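Local coordinates for protein putative thioesterase (Escherichia coli, PDB 5UGZ) that acts as an intermediate-releasing type II thioesterase of the colibactin biosynthetic pathway, probably hydrolysing thioester-bound intermediates, at residues Y92-H97 against C120-S125; C127-R132 against L214-K219; C196-F201 against R223-I228. All coordinates share one frame; numbering follows the deposited sequence.

Contacts 1 and 3 belong to one parallel sheet, and strands 121-125 and 198-203, one from each, are neighbours in it: L122 O and V199 N lie 2.9 Å apart, a probable hydrogen bond. Contact 1 is central and almost entirely buried, with I94, L122 and F124 on one face and A93, F95, F123 and the H97-S125 pair on the other. Contact 3 closes the sheet at its outermost strand, where threonine and arginine side chains reach solvent and a water joins the backbone. Contact 2 joins a loop to a 3-10 segment; W217 beneath two prolines forms its apolar centre, a salt-bridge network its outer edge. W217 ties the three together, stacking on F124 and touching L200.

Contact 1 of 3, residues Y92-H97 against C120-S125; sequences YAIFGH and CALFFS
I94 O receives the N-H of F123 at 2.9 Å, and one step further on G96 O takes S125 N at 2.9 Å; between these two bonds G96 N returns to F123 O at 3.2 Å. The alternation, with residues paired one to one from I94-L122 to H97-S125 and an angle of 5° between the strand axes, is that of regular parallel pairing. Ahead of it, C120 N binds Y92 O at 2.7 Å. On the face carrying F95, F123 and S125, the F95 side chain runs at about a right angle to that of F123, its CD2 lying 3.3 Å from F123 CB while its far end, CZ, touches S125 CB. F95 CG lies anti to the backbone N (chi1 177°), which carries the ring along the strand toward S125. On the face shared by I94, L122 and F124, L122 CD2 lies alongside I94, 3.6 Å from I94 CB. These strands and helix 99-113 form a beta-alpha-beta unit of the alpha/beta hydrolase fold, and G96 opens a GxSxG sequence consistent with a nucleophile elbow just past the strand end. There H97 ND1 and S125 OG share a hydrogen bond of 3.0 Å, the hydroxyl lying in the imidazole plane at its edge; a chi1 of -173° turns S125 OG toward H97 ND1. That bond limits rotation of the H97 ring, which also meets H235 and F237. Further out, W42 packs edge-to-face with F95, and A104 and V108 of helix 99-113 cover I94.

Contact 2 of 3, residues C127-R132 against L214-K219; sequences CRPPDR and LLAWEK
P129 and P130 lie over one face of the W217 indole, and two CH-pi contacts, from P129 CA and P130 CD, join the loop following strand 121-125 to a 3-10 segment in the connection between strands 198-203 and 225-230 of the alpha/beta hydrolase sheet. P130 CD stands 3.4 Å from the centroid of the W217 six-membered ring, and P129 CA 3.7 Å from that of the five-membered ring, so each half of the indole has its own C-H donor. F124 stacks on the opposite face, which leaves the tryptophan sandwiched between the loop and the sheet. P129 also reaches past the indole, its CG meeting A216 CB at 3.6 Å. The rim of the ring is held as well: W217 NE1 donates to C127 O at 3.1 Å with an N-H...O angle of 163°, the acceptor lying close to the ring plane, and C127 SG touches W217 CZ2 at the same edge, a sulfur-aromatic contact. Two faces and one directed bond therefore fix the rotation of the indole. Outward, A216 CB sits over a face of the R132 guanidinium, and the contact becomes charged. K219 turns back with CG between its backbone N and carbonyl carbon (chi1 53°), and NZ forms a 2.7 Å salt bridge with D131 OD2. R132 NE adds a weak bond of 3.4 Å to D131 OD2. K219 NZ approaches OD2 from above the carboxylate plane, 36° out of it, while also donating to A216 O at 3.1 Å, in the carbonyl plane on a lone pair.

Contact 3 of 3, residues C196-F201 against R223-I228; sequences CPIVLF and RKTRTI
C196 O rests against R223 CB, and the next residue, P197, lies over the centre of one face of the R223 guanidinium, with P197 CG 3.9 Å from R223 CZ; the outer end of that arginine bonds through NH1 to the G260 carbonyl. Regular pairing begins at I198, whose N reaches K224 O at 3.3 Å and whose carbonyl receives R226 N at 2.9 Å. A water donates to I198 O at 2.8 Å and also to K224 O, so both acceptors carry a second bond. V199 turns its own N and O to strand 121-125, and its CG1, anti to the backbone N (chi1 -178°), meets I228 CD1 at 3.9 Å. L200 repeats the pattern of I198: N to R226 O at 2.8 Å, and O from I228 N. Its CD1 lies across T225 CG2 and T227 OG1 on one face, while W217 packs on it from outside the pair. At F201 the ring runs alongside I228, F201 CE1 3.9 Å from I228 CD1, and Y248 of helix 242-259 touches both. The short strand axes cross at -19°, a modest twist; strand 225-230 is last in the six-stranded parallel sheet, the edge of an alpha/beta hydrolase fold.

Contact 1 of 3, residues Y92-H97 against C120-S125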
ATOM      1  N   TYR A  92     -16.001   0.439   4.980  1.00 20.36           N
ATOM      2  CA  TYR A  92     -14.835   0.763   4.167  1.00 17.28           C
ATOM      3  C   TYR A  92     -13.763  -0.303   4.352  1.00 17.78           C
ATOM      4  O   TYR A  92     -13.746  -1.037   5.344  1.00 18.08           O
ATOM      5  CB  TYR A  92     -14.298   2.163   4.510  1.00 17.13           C
ATOM      6  CG  TYR A  92     -13.621   2.259   5.858  1.00 16.69           C
ATOM      7  CD1 TYR A  92     -12.252   2.085   5.974  1.00 15.21           C
ATOM      8  CD2 TYR A  92     -14.346   2.521   7.009  1.00 17.96           C
ATOM      9  CE1 TYR A  92     -11.633   2.163   7.171  1.00 17.13           C
ATOM     10  CE2 TYR A  92     -13.726   2.588   8.244  1.00 18.04           C
ATOM     11  CZ  TYR A  92     -12.360   2.411   8.312  1.00 19.40           C
ATOM     12  OH  TYR A  92     -11.694   2.488   9.520  1.00 20.87           O
ATOM     13  N   ALA A  93     -12.881  -0.389   3.363  1.00 18.64           N
ATOM     14  CA  ALA A  93     -11.698  -1.236   3.398  1.00 15.24           C
ATOM     15  C   ALA A  93     -10.503  -0.385   3.005  1.00 13.78           C
ATOM     16  O   ALA A  93     -10.660   0.740   2.540  1.00 13.23           O
ATOM     17  CB  ALA A  93     -11.824  -2.431   2.451  1.00 16.32           C
ATOM     18  N   ILE A  94      -9.301  -0.927   3.188  1.00 14.13           N
ATOM     19  CA  ILE A  94      -8.065  -0.248   2.824  1.00 14.31           C
ATOM     20  C   ILE A  94      -7.142  -1.233   2.127  1.00 13.26           C
ATOM     21  O   ILE A  94      -6.887  -2.322   2.648  1.00 12.54           O
ATOM     22  CB  ILE A  94      -7.355   0.366   4.041  1.00 12.83           C
ATOM     23  CG1 ILE A  94      -8.394   1.068   4.925  1.00 14.69           C
ATOM     24  CG2 ILE A  94      -6.215   1.298   3.566  1.00 12.19           C
ATOM     25  CD1 ILE A  94      -7.838   1.781   6.120  1.00 14.66           C
ATOM     26  N   PHE A  95      -6.652  -0.850   0.948  1.00 11.15           N
ATOM     27  CA  PHE A  95      -5.676  -1.615   0.197  1.00 11.47           C
ATOM     28  C   PHE A  95      -4.433  -0.752   0.039  1.00 12.34           C
ATOM     29  O   PHE A  95      -4.542   0.438  -0.257  1.00 12.22           O
ATOM     30  CB  PHE A  95      -6.233  -2.025  -1.192  1.00 12.41           C
ATOM     31  CG  PHE A  95      -5.248  -2.767  -2.053  1.00 13.40           C
ATOM     32  CD1 PHE A  95      -4.237  -2.086  -2.729  1.00 13.20           C
ATOM     33  CD2 PHE A  95      -5.323  -4.146  -2.184  1.00 15.90           C
ATOM     34  CE1 PHE A  95      -3.310  -2.762  -3.517  1.00 13.44           C
ATOM     35  CE2 PHE A  95      -4.397  -4.834  -2.984  1.00 16.59           C
ATOM     36  CZ  PHE A  95      -3.390  -4.134  -3.647  1.00 14.05           C
ATOM     37  N   GLY A  96      -3.264  -1.345   0.240  1.00 12.82           N
ATOM     38  CA  GLY A  96      -2.009  -0.661  -0.034  1.00 12.51           C
ATOM     39  C   GLY A  96      -0.997  -1.664  -0.527  1.00 12.46           C
ATOM     40  O   GLY A  96      -1.016  -2.825  -0.120  1.00 14.28           O
ATOM     41  N   HIS A  97      -0.123  -1.226  -1.435  1.00 15.49           N
ATOM     42  CA  HIS A  97       0.956  -2.059  -1.963  1.00 14.36           C
ATOM     43  C   HIS A  97       2.288  -1.534  -1.445  1.00 16.05           C
ATOM     44  O   HIS A  97       2.563  -0.330  -1.521  1.00 16.82           O
ATOM     45  CB  HIS A  97       0.965  -2.096  -3.499  1.00 12.96           C
ATOM     46  CG  HIS A  97       1.924  -3.103  -4.078  1.00 14.74           C
ATOM     47  ND1 HIS A  97       1.608  -4.437  -4.237  1.00 15.59           N
ATOM     48  CD2 HIS A  97       3.198  -2.972  -4.517  1.00 16.44           C
ATOM     49  CE1 HIS A  97       2.638  -5.077  -4.758  1.00 16.47           C
ATOM     50  NE2 HIS A  97       3.616  -4.211  -4.936  1.00 15.88           N
ATOM     51  N   CYS A 120     -14.060  -2.944   7.203  1.00 18.33           N
ATOM     52  CA  CYS A 120     -14.556  -4.279   6.841  1.00 19.38           C
ATOM     53  C   CYS A 120     -13.427  -5.294   6.765  1.00 20.16           C
ATOM     54  O   CYS A 120     -13.547  -6.428   7.260  1.00 19.91           O
ATOM     55  CB  CYS A 120     -15.223  -4.257   5.459  1.00 17.70           C
ATOM     56  SG  CYS A 120     -16.681  -3.343   5.251  1.00 35.84           S
ATOM     57  N   ALA A 121     -12.365  -4.928   6.050  1.00 17.72           N
ATOM     58  CA  ALA A 121     -11.248  -5.782   5.686  1.00 16.19           C
ATOM     59  C   ALA A 121     -10.095  -4.884   5.287  1.00 16.24           C
ATOM     60  O   ALA A 121     -10.281  -3.709   4.965  1.00 15.45           O
ATOM     61  CB  ALA A 121     -11.588  -6.719   4.528  1.00 17.98           C
ATOM     62  N   LEU A 122      -8.903  -5.467   5.310  1.00 16.92           N
ATOM     63  CA  LEU A 122      -7.659  -4.786   5.000  1.00 17.41           C
ATOM     64  C   LEU A 122      -6.863  -5.686   4.084  1.00 15.87           C
ATOM     65  O   LEU A 122      -6.819  -6.898   4.297  1.00 16.99           O
ATOM     66  CB  LEU A 122      -6.824  -4.475   6.263  1.00 15.34           C
ATOM     67  CG  LEU A 122      -7.374  -3.433   7.245  1.00 15.20           C
ATOM     68  CD1 LEU A 122      -6.636  -3.549   8.558  1.00 14.80           C
ATOM     69  CD2 LEU A 122      -7.248  -2.021   6.703  1.00 14.21           C
ATOM     70  N   PHE A 123      -6.227  -5.084   3.078  1.00 15.57           N
ATOM     71  CA  PHE A 123      -5.431  -5.790   2.081  1.00 14.23           C
ATOM     72  C   PHE A 123      -4.026  -5.216   2.116  1.00 14.75           C
ATOM     73  O   PHE A 123      -3.845  -4.012   1.921  1.00 14.80           O
ATOM     74  CB  PHE A 123      -6.039  -5.645   0.679  1.00 13.47           C
ATOM     75  CG  PHE A 123      -7.481  -6.047   0.598  1.00 14.87           C
ATOM     76  CD1 PHE A 123      -7.833  -7.354   0.301  1.00 16.41           C
ATOM     77  CD2 PHE A 123      -8.489  -5.122   0.840  1.00 15.18           C
ATOM     78  CE1 PHE A 123      -9.163  -7.735   0.225  1.00 16.28           C
ATOM     79  CE2 PHE A 123      -9.822  -5.495   0.780  1.00 16.02           C
ATOM     80  CZ  PHE A 123     -10.158  -6.812   0.473  1.00 16.22           C
ATOM     81  N   PHE A 124      -3.038  -6.059   2.385  1.00 15.60           N
ATOM     82  CA  PHE A 124      -1.639  -5.650   2.369  1.00 14.07           C
ATOM     83  C   PHE A 124      -0.968  -6.428   1.253  1.00 18.16           C
ATOM     84  O   PHE A 124      -0.752  -7.639   1.370  1.00 18.81           O
ATOM     85  CB  PHE A 124      -0.950  -5.888   3.712  1.00 15.53           C
ATOM     86  CG  PHE A 124      -1.640  -5.219   4.872  1.00 18.68           C
ATOM     87  CD1 PHE A 124      -1.645  -3.836   4.990  1.00 16.11           C
ATOM     88  CD2 PHE A 124      -2.300  -5.965   5.837  1.00 17.31           C
ATOM     89  CE1 PHE A 124      -2.288  -3.216   6.048  1.00 15.82           C
ATOM     90  CE2 PHE A 124      -2.942  -5.338   6.890  1.00 15.95           C
ATOM     91  CZ  PHE A 124      -2.933  -3.962   6.991  1.00 15.78           C
ATOM     92  N   SER A 125      -0.654  -5.725   0.175  1.00 16.61           N
ATOM     93  CA  SER A 125      -0.095  -6.315  -1.023  1.00 16.77           C
ATOM     94  C   SER A 125       1.404  -6.027  -1.091  1.00 17.83           C
ATOM     95  O   SER A 125       1.850  -4.909  -0.809  1.00 17.01           O
ATOM     96  CB  SER A 125      -0.834  -5.761  -2.241  1.00 14.30           C
ATOM     97  OG  SER A 125      -0.456  -6.400  -3.430  1.00 15.61           O
TER

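Contact 2 of 3, residues C127-R132 against L214-K219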
ATOM      1  N   CYS A 127       3.871  -6.643   0.799  1.00 20.18           N
ATOM      2  CA  CYS A 127       4.174  -5.900   2.016  1.00 20.81           C
ATOM      3  C   CYS A 127       4.583  -6.885   3.098  1.00 21.73           C
ATOM      4  O   CYS A 127       3.767  -7.702   3.522  1.00 21.11           O
ATOM      5  CB  CYS A 127       2.959  -5.082   2.459  1.00 18.06           C
ATOM      6  SG  CYS A 127       3.336  -3.881   3.724  1.00 27.36           S
ATOM      7  N   ARG A 128       5.836  -6.800   3.542  1.00 27.26           N
ATOM      8  CA  ARG A 128       6.306  -7.594   4.668  1.00 27.98           C
ATOM      9  C   ARG A 128       5.641  -7.109   5.957  1.00 28.73           C
ATOM     10  O   ARG A 128       5.134  -5.984   6.018  1.00 26.46           O
ATOM     11  CB  ARG A 128       7.831  -7.517   4.762  1.00 32.63           C
ATOM     12  CG  ARG A 128       8.534  -8.122   3.522  1.00 37.31           C
ATOM     13  CD  ARG A 128      10.061  -7.917   3.481  1.00 43.47           C
ATOM     14  NE  ARG A 128      10.764  -8.427   4.665  1.00 48.38           N
ATOM     15  CZ  ARG A 128      12.080  -8.639   4.732  1.00 49.61           C
ATOM     16  NH1 ARG A 128      12.862  -8.409   3.677  1.00 47.58           N
ATOM     17  NH2 ARG A 128      12.616  -9.089   5.860  1.00 48.99           N
ATOM     18  N   PRO A 129       5.608  -7.942   6.994  1.00 29.01           N
ATOM     19  CA  PRO A 129       4.856  -7.579   8.194  1.00 27.50           C
ATOM     20  C   PRO A 129       5.412  -6.318   8.816  1.00 28.21           C
ATOM     21  O   PRO A 129       6.628  -6.051   8.756  1.00 30.20           O
ATOM     22  CB  PRO A 129       5.040  -8.797   9.111  1.00 29.41           C
ATOM     23  CG  PRO A 129       5.406  -9.911   8.197  1.00 30.15           C
ATOM     24  CD  PRO A 129       6.223  -9.275   7.115  1.00 29.25           C
ATOM     25  N   PRO A 130       4.559  -5.502   9.444  1.00 26.01           N
ATOM     26  CA  PRO A 130       5.036  -4.203   9.932  1.00 28.42           C
ATOM     27  C   PRO A 130       6.116  -4.316  10.997  1.00 29.22           C
ATOM     28  O   PRO A 130       6.968  -3.419  11.085  1.00 28.16           O
ATOM     29  CB  PRO A 130       3.761  -3.538  10.469  1.00 25.41           C
ATOM     30  CG  PRO A 130       2.789  -4.640  10.664  1.00 22.15           C
ATOM     31  CD  PRO A 130       3.118  -5.695   9.677  1.00 26.03           C
ATOM     32  N   ASP A 131       6.115  -5.382  11.806  1.00 28.04           N
ATOM     33  CA  ASP A 131       7.182  -5.561  12.788  1.00 30.91           C
ATOM     34  C   ASP A 131       8.475  -6.102  12.175  1.00 34.75           C
ATOM     35  O   ASP A 131       9.522  -6.057  12.833  1.00 36.40           O
ATOM     36  CB  ASP A 131       6.717  -6.449  13.965  1.00 30.33           C
ATOM     37  CG  ASP A 131       6.100  -7.790  13.536  1.00 28.82           C
ATOM     38  OD1 ASP A 131       5.465  -7.867  12.477  1.00 32.66           O
ATOM     39  OD2 ASP A 131       6.231  -8.773  14.289  1.00 31.33           O
ATOM     40  N   ARG A 132       8.440  -6.561  10.924  1.00 32.77           N
ATOM     41  CA  ARG A 132       9.634  -6.983  10.214  1.00 33.23           C
ATOM     42  C   ARG A 132       9.907  -6.136   8.984  1.00 35.92           C
ATOM     43  O   ARG A 132      10.916  -6.356   8.306  1.00 39.53           O
ATOM     44  CB  ARG A 132       9.510  -8.453   9.830  1.00 35.65           C
ATOM     45  CG  ARG A 132       9.422  -9.342  11.045  1.00 37.60           C
ATOM     46  CD  ARG A 132       8.097 -10.072  11.175  1.00 35.60           C
ATOM     47  NE  ARG A 132       8.097 -10.883  12.390  1.00 40.06           N
ATOM     48  CZ  ARG A 132       8.755 -12.031  12.512  1.00 44.98           C
ATOM     49  NH1 ARG A 132       8.717 -12.712  13.656  1.00 44.88           N
ATOM     50  NH2 ARG A 132       9.453 -12.504  11.483  1.00 43.89           N
ATOM     51  N   LEU A 214       5.543 -13.700   6.194  1.00 35.66           N
ATOM     52  CA  LEU A 214       4.190 -13.164   6.239  1.00 34.56           C
ATOM     53  C   LEU A 214       3.348 -13.785   7.339  1.00 32.99           C
ATOM     54  O   LEU A 214       2.255 -13.285   7.619  1.00 31.50           O
ATOM     55  CB  LEU A 214       3.516 -13.347   4.877  1.00 34.94           C
ATOM     56  CG  LEU A 214       4.196 -12.531   3.777  1.00 31.17           C
ATOM     57  CD1 LEU A 214       3.747 -13.018   2.447  1.00 32.98           C
ATOM     58  CD2 LEU A 214       3.906 -11.045   3.935  1.00 27.43           C
ATOM     59  N   LEU A 215       3.836 -14.845   7.977  1.00 33.41           N
ATOM     60  CA  LEU A 215       3.140 -15.405   9.125  1.00 33.76           C
ATOM     61  C   LEU A 215       3.114 -14.435  10.303  1.00 34.04           C
ATOM     62  O   LEU A 215       2.241 -14.548  11.174  1.00 33.66           O
ATOM     63  CB  LEU A 215       3.803 -16.731   9.509  1.00 36.10           C
ATOM     64  CG  LEU A 215       3.937 -17.702   8.329  1.00 38.28           C
ATOM     65  CD1 LEU A 215       4.863 -18.873   8.663  1.00 38.76           C
ATOM     66  CD2 LEU A 215       2.560 -18.194   7.890  1.00 39.65           C
ATOM     67  N   ALA A 216       4.045 -13.478  10.343  1.00 32.13           N
ATOM     68  CA  ALA A 216       4.062 -12.444  11.366  1.00 29.23           C
ATOM     69  C   ALA A 216       2.920 -11.459  11.226  1.00 27.18           C
ATOM     70  O   ALA A 216       2.815 -10.545  12.044  1.00 28.88           O
ATOM     71  CB  ALA A 216       5.383 -11.685  11.324  1.00 33.21           C
ATOM     72  N   TRP A 217       2.090 -11.599  10.200  1.00 26.46           N
ATOM     73  CA  TRP A 217       0.959 -10.709   9.994  1.00 27.06           C
ATOM     74  C   TRP A 217      -0.249 -11.078  10.840  1.00 26.31           C
ATOM     75  O   TRP A 217      -1.110 -10.223  11.062  1.00 25.66           O
ATOM     76  CB  TRP A 217       0.555 -10.725   8.515  1.00 28.33           C
ATOM     77  CG  TRP A 217       1.133  -9.633   7.651  1.00 24.47           C
ATOM     78  CD1 TRP A 217       2.019  -9.782   6.627  1.00 25.31           C
ATOM     79  CD2 TRP A 217       0.812  -8.240   7.706  1.00 22.93           C
ATOM     80  NE1 TRP A 217       2.282  -8.565   6.043  1.00 25.10           N
ATOM     81  CE2 TRP A 217       1.550  -7.600   6.685  1.00 23.75           C
ATOM     82  CE3 TRP A 217      -0.032  -7.469   8.516  1.00 22.12           C
ATOM     83  CZ2 TRP A 217       1.481  -6.214   6.461  1.00 20.53           C
ATOM     84  CZ3 TRP A 217      -0.097  -6.084   8.292  1.00 20.99           C
ATOM     85  CH2 TRP A 217       0.659  -5.479   7.276  1.00 20.10           C
ATOM     86  N   GLU A 218      -0.328 -12.320  11.329  1.00 28.00           N
ATOM     87  CA  GLU A 218      -1.570 -12.850  11.878  1.00 24.64           C
ATOM     88  C   GLU A 218      -1.899 -12.304  13.263  1.00 24.03           C
ATOM     89  O   GLU A 218      -3.080 -12.220  13.624  1.00 25.54           O
ATOM     90  CB  GLU A 218      -1.499 -14.381  11.892  1.00 30.00           C
ATOM     91  CG  GLU A 218      -1.506 -14.971  10.478  1.00 30.14           C
ATOM     92  CD  GLU A 218      -1.137 -16.440  10.422  1.00 36.26           C
ATOM     93  OE1 GLU A 218      -1.086 -17.098  11.488  1.00 39.91           O
ATOM     94  OE2 GLU A 218      -0.889 -16.935   9.300  1.00 40.34           O
ATOM     95  N   LYS A 219      -0.899 -11.914  14.053  1.00 25.62           N
ATOM     96  CA  LYS A 219      -1.198 -11.388  15.384  1.00 22.96           C
ATOM     97  C   LYS A 219      -1.855 -10.007  15.363  1.00 22.99           C
ATOM     98  O   LYS A 219      -2.306  -9.544  16.417  1.00 20.13           O
ATOM     99  CB  LYS A 219       0.077 -11.315  16.221  1.00 24.09           C
ATOM    100  CG  LYS A 219       1.200 -10.570  15.538  1.00 25.31           C
ATOM    101  CD  LYS A 219       2.304 -10.235  16.507  1.00 28.24           C
ATOM    102  CE  LYS A 219       3.450  -9.534  15.810  1.00 28.28           C
ATOM    103  NZ  LYS A 219       4.114 -10.426  14.820  1.00 28.90           N
TER

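Contact 3 of 3, residues C196-F201 against R223-I228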
ATOM      1  N   CYS A 196     -10.816  -7.242  11.975  1.00 20.84           N
ATOM      2  CA  CYS A 196     -11.306  -7.502  10.635  1.00 20.11           C
ATOM      3  C   CYS A 196     -10.361  -8.474   9.949  1.00 20.53           C
ATOM      4  O   CYS A 196      -9.234  -8.682  10.406  1.00 19.63           O
ATOM      5  CB  CYS A 196     -11.418  -6.207   9.824  1.00 20.85           C
ATOM      6  SG  CYS A 196      -9.855  -5.366   9.591  1.00 20.59           S
ATOM      7  N   PRO A 197     -10.801  -9.109   8.864  1.00 19.96           N
ATOM      8  CA  PRO A 197      -9.908 -10.018   8.141  1.00 19.93           C
ATOM      9  C   PRO A 197      -8.799  -9.254   7.427  1.00 19.37           C
ATOM     10  O   PRO A 197      -8.986  -8.131   6.958  1.00 19.21           O
ATOM     11  CB  PRO A 197     -10.839 -10.717   7.142  1.00 19.58           C
ATOM     12  CG  PRO A 197     -12.224 -10.340   7.546  1.00 17.95           C
ATOM     13  CD  PRO A 197     -12.143  -9.057   8.269  1.00 18.39           C
ATOM     14  N   ILE A 198      -7.622  -9.871   7.378  1.00 19.01           N
ATOM     15  CA  ILE A 198      -6.478  -9.361   6.635  1.00 19.71           C
ATOM     16  C   ILE A 198      -6.247 -10.275   5.441  1.00 20.78           C
ATOM     17  O   ILE A 198      -6.189 -11.500   5.594  1.00 21.64           O
ATOM     18  CB  ILE A 198      -5.212  -9.295   7.512  1.00 19.80           C
ATOM     19  CG1 ILE A 198      -5.332  -8.221   8.599  1.00 18.42           C
ATOM     20  CG2 ILE A 198      -3.983  -9.095   6.655  1.00 19.14           C
ATOM     21  CD1 ILE A 198      -4.023  -7.967   9.349  1.00 18.65           C
ATOM     22  N   VAL A 199      -6.103  -9.693   4.258  1.00 17.10           N
ATOM     23  CA  VAL A 199      -5.740 -10.445   3.063  1.00 18.85           C
ATOM     24  C   VAL A 199      -4.373  -9.965   2.604  1.00 17.93           C
ATOM     25  O   VAL A 199      -4.137  -8.758   2.511  1.00 18.43           O
ATOM     26  CB  VAL A 199      -6.784 -10.291   1.940  1.00 19.91           C
ATOM     27  CG1 VAL A 199      -6.400 -11.126   0.719  1.00 18.06           C
ATOM     28  CG2 VAL A 199      -8.165 -10.667   2.456  1.00 18.45           C
ATOM     29  N   LEU A 200      -3.478 -10.910   2.329  1.00 18.25           N
ATOM     30  CA  LEU A 200      -2.116 -10.626   1.913  1.00 20.12           C
ATOM     31  C   LEU A 200      -1.925 -11.090   0.475  1.00 21.12           C
ATOM     32  O   LEU A 200      -2.333 -12.201   0.118  1.00 20.76           O
ATOM     33  CB  LEU A 200      -1.107 -11.317   2.834  1.00 19.60           C
ATOM     34  CG  LEU A 200      -1.236 -11.059   4.338  1.00 20.53           C
ATOM     35  CD1 LEU A 200      -0.236 -11.931   5.091  1.00 25.24           C
ATOM     36  CD2 LEU A 200      -1.024  -9.583   4.676  1.00 19.22           C
ATOM     37  N   PHE A 201      -1.325 -10.228  -0.346  1.00 18.68           N
ATOM     38  CA  PHE A 201      -1.029 -10.516  -1.746  1.00 20.57           C
ATOM     39  C   PHE A 201       0.480 -10.540  -1.950  1.00 21.90           C
ATOM     40  O   PHE A 201       1.195  -9.654  -1.479  1.00 22.22           O
ATOM     41  CB  PHE A 201      -1.650  -9.482  -2.695  1.00 19.19           C
ATOM     42  CG  PHE A 201      -3.150  -9.511  -2.739  1.00 18.69           C
ATOM     43  CD1 PHE A 201      -3.811 -10.478  -3.454  1.00 21.11           C
ATOM     44  CD2 PHE A 201      -3.893  -8.555  -2.089  1.00 19.12           C
ATOM     45  CE1 PHE A 201      -5.191 -10.514  -3.497  1.00 19.93           C
ATOM     46  CE2 PHE A 201      -5.272  -8.578  -2.139  1.00 18.45           C
ATOM     47  CZ  PHE A 201      -5.917  -9.562  -2.840  1.00 18.92           C
ATOM     48  N   ARG A 223      -9.186 -11.815  13.530  1.00 23.20           N
ATOM     49  CA  ARG A 223      -9.871 -12.612  12.534  1.00 20.73           C
ATOM     50  C   ARG A 223      -8.862 -13.346  11.661  1.00 21.49           C
ATOM     51  O   ARG A 223      -7.650 -13.338  11.894  1.00 24.87           O
ATOM     52  CB  ARG A 223     -10.836 -11.749  11.723  1.00 20.06           C
ATOM     53  CG  ARG A 223     -11.921 -11.223  12.624  1.00 20.41           C
ATOM     54  CD  ARG A 223     -13.221 -10.859  11.939  1.00 23.74           C
ATOM     55  NE  ARG A 223     -13.670 -11.811  10.930  1.00 22.32           N
ATOM     56  CZ  ARG A 223     -14.781 -11.643  10.222  1.00 20.99           C
ATOM     57  NH1 ARG A 223     -15.544 -10.582  10.439  1.00 20.81           N
ATOM     58  NH2 ARG A 223     -15.137 -12.523   9.301  1.00 20.60           N
ATOM     59  N   LYS A 224      -9.400 -14.057  10.682  1.00 23.55           N
ATOM     60  CA  LYS A 224      -8.588 -14.857   9.786  1.00 23.26           C
ATOM     61  C   LYS A 224      -7.687 -13.954   8.944  1.00 23.71           C
ATOM     62  O   LYS A 224      -8.133 -12.945   8.390  1.00 23.28           O
ATOM     63  CB  LYS A 224      -9.518 -15.699   8.908  1.00 22.77           C
ATOM     64  CG  LYS A 224      -8.866 -16.488   7.809  1.00 24.76           C
ATOM     65  CD  LYS A 224      -9.927 -17.255   7.044  1.00 25.26           C
ATOM     66  CE  LYS A 224      -9.340 -18.306   6.101  1.00 29.64           C
ATOM     67  NZ  LYS A 224      -8.902 -17.740   4.772  1.00 30.19           N
ATOM     68  N   THR A 225      -6.408 -14.296   8.879  1.00 24.34           N
ATOM     69  CA  THR A 225      -5.531 -13.815   7.824  1.00 24.14           C
ATOM     70  C   THR A 225      -5.573 -14.796   6.657  1.00 24.73           C
ATOM     71  O   THR A 225      -5.722 -16.006   6.854  1.00 28.13           O
ATOM     72  CB  THR A 225      -4.105 -13.672   8.348  1.00 26.70           C
ATOM     73  OG1 THR A 225      -4.068 -12.645   9.349  1.00 26.40           O
ATOM     74  CG2 THR A 225      -3.138 -13.354   7.218  1.00 26.34           C
ATOM     75  N   ARG A 226      -5.454 -14.277   5.439  1.00 23.08           N
ATOM     76  CA  ARG A 226      -5.479 -15.124   4.252  1.00 23.75           C
ATOM     77  C   ARG A 226      -4.418 -14.662   3.265  1.00 24.60           C
ATOM     78  O   ARG A 226      -4.292 -13.463   2.991  1.00 23.30           O
ATOM     79  CB  ARG A 226      -6.847 -15.097   3.568  1.00 23.15           C
ATOM     80  CG  ARG A 226      -6.816 -15.762   2.228  1.00 25.05           C
ATOM     81  CD  ARG A 226      -8.073 -15.497   1.456  1.00 25.28           C
ATOM     82  NE  ARG A 226      -8.242 -16.492   0.407  1.00 30.13           N
ATOM     83  CZ  ARG A 226      -9.011 -16.327  -0.661  1.00 27.81           C
ATOM     84  NH1 ARG A 226      -9.676 -15.193  -0.829  1.00 26.83           N
ATOM     85  NH2 ARG A 226      -9.103 -17.291  -1.571  1.00 29.08           N
ATOM     86  N   THR A 227      -3.655 -15.607   2.722  1.00 22.90           N
ATOM     87  CA  THR A 227      -2.555 -15.275   1.830  1.00 23.01           C
ATOM     88  C   THR A 227      -2.797 -15.842   0.439  1.00 23.47           C
ATOM     89  O   THR A 227      -3.195 -17.001   0.287  1.00 24.71           O
ATOM     90  CB  THR A 227      -1.228 -15.781   2.379  1.00 24.80           C
ATOM     91  OG1 THR A 227      -1.039 -15.276   3.706  1.00 24.42           O
ATOM     92  CG2 THR A 227      -0.110 -15.268   1.511  1.00 26.72           C
ATOM     93  N   ILE A 228      -2.546 -15.019  -0.568  1.00 23.84           N
ATOM     94  CA  ILE A 228      -2.787 -15.354  -1.961  1.00 22.23           C
ATOM     95  C   ILE A 228      -1.493 -15.105  -2.718  1.00 25.35           C
ATOM     96  O   ILE A 228      -1.027 -13.964  -2.792  1.00 28.52           O
ATOM     97  CB  ILE A 228      -3.937 -14.514  -2.535  1.00 23.00           C
ATOM     98  CG1 ILE A 228      -5.242 -14.891  -1.836  1.00 24.55           C
ATOM     99  CG2 ILE A 228      -4.028 -14.659  -4.035  1.00 22.47           C
ATOM    100  CD1 ILE A 228      -6.354 -13.895  -2.030  1.00 23.92           C
TER
HETATM  101  O   HOH W   1      -8.452 -13.073   5.370  1.00 23.85           O